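Local coordinates for protein titin (Homo sapiens, PDB 5JDD) that probably serves as a giant elastic filament of the muscle sarcomere, this fragment being three consecutive immunoglobulin domains of its I-band region, at residues S182-I187 / A254-T259; W210-V215 / A245-V250. All coordinates share one frame; numbering follows the deposited sequence. Where two conformers were deposited one is given.

In the fold
Both contacts lie in the third immunoglobulin domain and share the sheet that runs 187-190, 254-263, 245-251, 209-212, 215-216. Contact 2 joins two inner strands of that sheet, while contact 1 lays the loop between strands 180-182 and 187-190 along strand 254-263. Their centres are about 10 Å apart, and along the sequence contact 2 is nested inside the loop that contact 1 closes. Neighbouring strands 245-251 and 254-263 connect them: Thr259 OG1 lies 2.7 Å from Asp246 OD1, and Thr257 OG1 lies 2.7 Å from Thr248 OG1, both probable hydrogen bonds between side chains. Each contact is structural packing within one beta sandwich.

Contact 1: residues S182-I187 / A254-T259; sequences SMLKDI and ATSTAT
The Asp186 carboxylate receives the backbone of Thr259 at a slant: Thr259 N meets Asp186 OD1 from above the carboxylate plane, 42° out of it, and donates to it at 2.9 Å. The methyl of Ala258 packs against the same oxygen. Asp186 CG stands anti to its own carbonyl carbon (chi1 -75°), which brings the carboxylate to the backbone of strand 254-263 although the side chain sets out along the flank of the contact. One residue on, Ile187 N bonds to Thr259 O at 3.0 Å, so the backbone of Thr259 is held at both its N-H and its carbonyl.

At the other end the roles are reversed, a side chain of the strand receiving a backbone N-H of the loop. Ser256 OG, which lies beside its own carbonyl carbon and anti to the nitrogen, accepts from Leu184 N at 2.9 Å, with Met183 CB packed alongside. Between the two polar ends Leu184 turns its side chain into the contact, and its CB makes a small apolar patch with Ala258 CB at 3.6 Å. Its CD1 branch comes separately against the carbonyl oxygen Ser256 O. Beyond them Leu184 reaches Phe197 and Val199 of strand 195-201. Two carbonyl oxygens, both acceptors, are joined here through water 1, which donates to Leu184 O at 2.6 Å and to Thr257 O at 2.8 Å.

The two segments run nearly parallel, 11° apart, and draw together toward Asp186 and Thr259. This is the crossover between the A and A' strands of an I-set immunoglobulin domain: the first strand leaves one sheet, where 180-182 pairs with 195-201, and passes to the other, where 187-190 runs parallel to the last strand, 254-263.

Contact 2: residues W210-V215 / A245-V250; sequences WLKNGV and ADYTFV
Asp246 O is gripped twice, by Asn213 N at 2.8 Å, almost in line with the carbonyl bond, and by water 3 at 3.0 Å. The same water accepts from Gly214 N, tying the turn to the strand. Asn213 answers with its side chain: OD1 takes Asp246 N at 3.0 Å, tilted 33° from the amide plane, while the amide group rests on Ala245 CB. Backbone pairing then continues antiparallel through Leu211 and Thr248, a hydrogen-bonded pair joined in both directions.

One face of the sheet carries the aromatic groups. Phe249 turns its ring edge to the face of the Trp210 indole in a T-shaped stack, planes at 68°, with CD1 of Phe249 3.7 Å from CE2 of Trp210. Phe249 CB also lies over the six-membered ring of Trp210, a CH-pi contact. Farther along, the extended Lys212 chain runs beside Tyr247 in the same direction, its CG 3.8 Å from Tyr247 CE2. Water 2 links Lys212 NZ with Tyr247 OH, and these ends also bond to Gly242 O and Asp243 O respectively, the latter making a tyrosine corner. On the other face the Leu211 and Val250 side chains cross at a slant, with Leu211 CD1 4.0 Å from Val250 CG2.

These are the C and F strands of the immunoglobulin fold. A type I' turn from Lys212 to Val215 leads to edge strand 215-216, and strand 254-263 flanks 245-251 on its other side; Trp210 and Tyr247 face inward onto Phe197 of strand 195-201 and Leu234 of strand 231-236.

Contact 1: residues S182-I187 / A254-T259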
loop_
_atom_site.group_PDB
_atom_site.type_symbol
_atom_site.label_atom_id
_atom_site.label_comp_id
_atom_site.label_asym_id
_atom_site.label_seq_id
_atom_site.Cartn_x
_atom_site.Cartn_y
_atom_site.Cartn_z
ATOM N N SER A 182 12.183 -0.009 -33.211
ATOM C CA SER A 182 12.926 0.524 -34.348
ATOM C C SER A 182 14.241 1.061 -33.825
ATOM O O SER A 182 14.267 2.050 -33.088
ATOM C CB SER A 182 12.148 1.643 -35.035
ATOM O OG SER A 182 12.758 1.978 -36.272
ATOM N N MET A 183 15.333 0.407 -34.205
ATOM C CA MET A 183 16.653 0.757 -33.697
ATOM C C MET A 183 17.242 1.981 -34.386
ATOM O O MET A 183 16.780 2.396 -35.457
ATOM C CB MET A 183 17.607 -0.423 -33.867
ATOM C CG MET A 183 17.262 -1.610 -32.998
ATOM S SD MET A 183 18.067 -3.119 -33.552
ATOM C CE MET A 183 17.527 -4.253 -32.274
ATOM N N LEU A 184 18.267 2.560 -33.764
ATOM C CA LEU A 184 19.017 3.656 -34.374
ATOM C C LEU A 184 19.672 3.181 -35.660
ATOM O O LEU A 184 20.133 2.033 -35.759
ATOM C CB LEU A 184 20.132 4.130 -33.442
ATOM C CG LEU A 184 19.732 4.956 -32.228
ATOM C CD1 LEU A 184 20.962 5.323 -31.391
ATOM C CD2 LEU A 184 19.004 6.218 -32.680
ATOM N N LYS A 185 19.703 4.061 -36.652
ATOM C CA LYS A 185 20.498 3.822 -37.849
ATOM C C LYS A 185 21.612 4.847 -37.950
ATOM O O LYS A 185 21.481 5.977 -37.449
ATOM C CB LYS A 185 19.627 3.872 -39.106
ATOM C CG LYS A 185 18.907 5.187 -39.320
ATOM C CD LYS A 185 18.038 5.122 -40.576
ATOM C CE LYS A 185 17.268 6.413 -40.799
ATOM N NZ LYS A 185 16.786 6.491 -42.210
ATOM N N ASP A 186 22.703 4.449 -38.595
ATOM C CA ASP A 186 23.808 5.364 -38.840
ATOM C C ASP A 186 23.308 6.569 -39.617
ATOM O O ASP A 186 22.358 6.469 -40.416
ATOM C CB ASP A 186 24.891 4.702 -39.684
ATOM C CG ASP A 186 25.722 3.705 -38.924
ATOM O OD1 ASP A 186 25.601 3.589 -37.687
ATOM O OD2 ASP A 186 26.527 3.024 -39.592
ATOM N N ILE A 187 23.954 7.705 -39.381
ATOM C CA ILE A 187 23.682 8.909 -40.146
ATOM C C ILE A 187 24.955 9.348 -40.834
ATOM O O ILE A 187 26.010 9.477 -40.208
ATOM C CB ILE A 187 23.132 10.041 -39.258
ATOM C CG1 ILE A 187 21.758 9.634 -38.707
ATOM C CG2 ILE A 187 23.017 11.333 -40.044
ATOM C CD1 ILE A 187 21.166 10.613 -37.683
ATOM N N ALA A 254 17.437 -1.650 -22.024
ATOM C CA ALA A 254 17.502 -1.667 -23.483
ATOM C C ALA A 254 18.427 -0.582 -24.003
ATOM O O ALA A 254 18.425 0.545 -23.485
ATOM C CB ALA A 254 16.121 -1.478 -24.077
ATOM N N THR A 255 19.230 -0.920 -25.011
ATOM C CA THR A 255 20.071 0.075 -25.679
ATOM C C THR A 255 20.109 -0.114 -27.184
ATOM O O THR A 255 19.916 -1.223 -27.707
ATOM C CB THR A 255 21.547 0.092 -25.177
ATOM O OG1 THR A 255 22.198 -1.135 -25.527
ATOM C CG2 THR A 255 21.633 0.307 -23.677
ATOM N N SER A 256 20.395 0.979 -27.882
ATOM C CA SER A 256 20.647 0.947 -29.314
ATOM C C SER A 256 21.745 1.951 -29.619
ATOM O O SER A 256 21.706 3.075 -29.107
ATOM C CB SER A 256 19.372 1.294 -30.090
ATOM O OG SER A 256 19.633 1.306 -31.492
ATOM N N THR A 257 22.723 1.557 -30.433
ATOM C CA THR A 257 23.845 2.443 -30.773
ATOM C C THR A 257 23.990 2.569 -32.288
ATOM O O THR A 257 23.759 1.604 -33.022
ATOM C CB THR A 257 25.176 1.952 -30.154
ATOM O OG1 THR A 257 25.059 1.904 -28.727
ATOM C CG2 THR A 257 26.330 2.882 -30.507
ATOM N N ALA A 258 24.337 3.766 -32.753
ATOM C CA ALA A 258 24.659 3.973 -34.163
ATOM C C ALA A 258 25.699 5.065 -34.250
ATOM O O ALA A 258 26.020 5.704 -33.249
ATOM C CB ALA A 258 23.422 4.344 -34.958
ATOM N N THR A 259 26.233 5.278 -35.444
ATOM C CA THR A 259 27.316 6.231 -35.613
ATOM C C THR A 259 26.893 7.412 -36.478
ATOM O O THR A 259 26.175 7.239 -37.472
ATOM C CB THR A 259 28.522 5.532 -36.254
ATOM O OG1 THR A 259 28.945 4.455 -35.406
ATOM C CG2 THR A 259 29.685 6.505 -36.446
HETATM O O HOH W 1 21.516 0.391 -34.261
#

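Contact 2: residues W210-V215 / A245-V250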
loop_
_atom_site.group_PDB
_atom_site.type_symbol
_atom_site.label_atom_id
_atom_site.label_comp_id
_atom_site.label_asym_id
_atom_site.label_seq_id
_atom_site.Cartn_x
_atom_site.Cartn_y
_atom_site.Cartn_z
ATOM N N TRP A 210 20.541 9.694 -23.552
ATOM C CA TRP A 210 21.377 9.509 -24.726
ATOM C C TRP A 210 22.827 9.685 -24.344
ATOM O O TRP A 210 23.157 10.545 -23.512
ATOM C CB TRP A 210 21.033 10.551 -25.785
ATOM C CG TRP A 210 19.666 10.408 -26.402
ATOM C CD1 TRP A 210 18.478 10.869 -25.894
ATOM C CD2 TRP A 210 19.351 9.791 -27.658
ATOM N NE1 TRP A 210 17.445 10.565 -26.758
ATOM C CE2 TRP A 210 17.959 9.914 -27.850
ATOM C CE3 TRP A 210 20.115 9.152 -28.644
ATOM C CZ2 TRP A 210 17.308 9.409 -28.987
ATOM C CZ3 TRP A 210 19.466 8.653 -29.779
ATOM C CH2 TRP A 210 18.079 8.793 -29.939
ATOM N N LEU A 211 23.692 8.870 -24.942
ATOM C CA LEU A 211 25.127 8.962 -24.701
ATOM C C LEU A 211 25.854 9.283 -25.985
ATOM O O LEU A 211 25.461 8.829 -27.073
ATOM C CB LEU A 211 25.672 7.626 -24.181
ATOM C CG LEU A 211 24.885 6.900 -23.084
ATOM C CD1 LEU A 211 25.553 5.565 -22.735
ATOM C CD2 LEU A 211 24.749 7.769 -21.840
ATOM N N LYS A 212 26.938 10.043 -25.847
ATOM C CA LYS A 212 27.883 10.302 -26.929
ATOM C C LYS A 212 29.201 9.680 -26.496
ATOM O O LYS A 212 29.787 10.103 -25.495
ATOM C CB LYS A 212 28.042 11.807 -27.152
ATOM C CG LYS A 212 29.089 12.175 -28.211
ATOM C CD LYS A 212 29.283 13.673 -28.267
ATOM C CE LYS A 212 30.274 14.060 -29.360
ATOM N NZ LYS A 212 30.444 15.550 -29.335
ATOM N N ASN A 213 29.649 8.665 -27.228
ATOM C CA ASN A 213 30.800 7.864 -26.804
ATOM C C ASN A 213 30.725 7.474 -25.323
ATOM O O ASN A 213 31.706 7.589 -24.589
ATOM C CB ASN A 213 32.117 8.580 -27.126
ATOM C CG ASN A 213 32.294 8.828 -28.602
ATOM O OD1 ASN A 213 31.830 8.045 -29.430
ATOM N ND2 ASN A 213 32.973 9.922 -28.941
ATOM N N GLY A 214 29.544 7.044 -24.888
ATOM C CA GLY A 214 29.365 6.562 -23.530
ATOM C C GLY A 214 29.106 7.624 -22.469
ATOM O O GLY A 214 28.873 7.292 -21.303
ATOM N N VAL A 215 29.135 8.897 -22.864
ATOM C CA VAL A 215 28.943 10.013 -21.930
ATOM C C VAL A 215 27.556 10.634 -22.098
ATOM O O VAL A 215 27.157 10.968 -23.218
ATOM C CB VAL A 215 30.012 11.089 -22.167
ATOM C CG1 VAL A 215 29.804 12.271 -21.226
ATOM C CG2 VAL A 215 31.399 10.500 -21.975
ATOM N N ALA A 245 30.734 10.667 -33.897
ATOM C CA ALA A 245 30.838 9.883 -32.674
ATOM C C ALA A 245 29.832 8.756 -32.718
ATOM O O ALA A 245 29.006 8.678 -33.636
ATOM C CB ALA A 245 30.551 10.782 -31.462
ATOM N N ASP A 246 29.883 7.894 -31.712
ATOM C CA ASP A 246 28.882 6.851 -31.564
ATOM C C ASP A 246 27.837 7.316 -30.561
ATOM O O ASP A 246 28.177 7.781 -29.464
ATOM C CB ASP A 246 29.504 5.548 -31.065
ATOM C CG ASP A 246 30.503 4.964 -32.029
ATOM O OD1 ASP A 246 30.403 5.237 -33.244
ATOM O OD2 ASP A 246 31.398 4.232 -31.557
ATOM N N TYR A 247 26.569 7.183 -30.930
ATOM C CA TYR A 247 25.482 7.627 -30.076
ATOM C C TYR A 247 24.669 6.445 -29.600
ATOM O O TYR A 247 24.403 5.517 -30.375
ATOM C CB TYR A 247 24.611 8.635 -30.832
ATOM C CG TYR A 247 25.344 9.925 -31.067
ATOM C CD1 TYR A 247 26.201 10.082 -32.155
ATOM C CD2 TYR A 247 25.223 10.973 -30.170
ATOM C CE1 TYR A 247 26.909 11.271 -32.347
ATOM C CE2 TYR A 247 25.905 12.175 -30.371
ATOM C CZ TYR A 247 26.755 12.307 -31.454
ATOM O OH TYR A 247 27.447 13.483 -31.641
ATOM N N THR A 248 24.288 6.474 -28.321
ATOM C CA THR A 248 23.549 5.371 -27.726
ATOM C C THR A 248 22.288 5.885 -27.047
ATOM O O THR A 248 22.329 6.825 -26.251
ATOM C CB THR A 248 24.392 4.622 -26.678
ATOM O OG1 THR A 248 25.606 4.152 -27.282
ATOM C CG2 THR A 248 23.621 3.432 -26.109
ATOM N N PHE A 249 21.162 5.264 -27.374
ATOM C CA PHE A 249 19.929 5.495 -26.649
ATOM C C PHE A 249 19.838 4.423 -25.579
ATOM O O PHE A 249 20.053 3.237 -25.872
ATOM C CB PHE A 249 18.741 5.404 -27.607
ATOM C CG PHE A 249 17.406 5.415 -26.921
ATOM C CD1 PHE A 249 16.792 6.614 -26.582
ATOM C CD2 PHE A 249 16.755 4.224 -26.642
ATOM C CE1 PHE A 249 15.542 6.621 -25.961
ATOM C CE2 PHE A 249 15.516 4.224 -26.012
ATOM C CZ PHE A 249 14.906 5.428 -25.675
ATOM N N VAL A 250 19.530 4.835 -24.349
ATOM C CA VAL A 250 19.410 3.910 -23.227
ATOM C C VAL A 250 18.072 4.078 -22.529
ATOM O O VAL A 250 17.720 5.179 -22.129
ATOM C CB VAL A 250 20.500 4.159 -22.173
ATOM C CG1 VAL A 250 20.341 3.193 -20.996
ATOM C CG2 VAL A 250 21.885 4.041 -22.783
HETATM O O HOH W 2 27.676 15.878 -30.485
HETATM O O HOH W 3 27.780 5.993 -27.125
#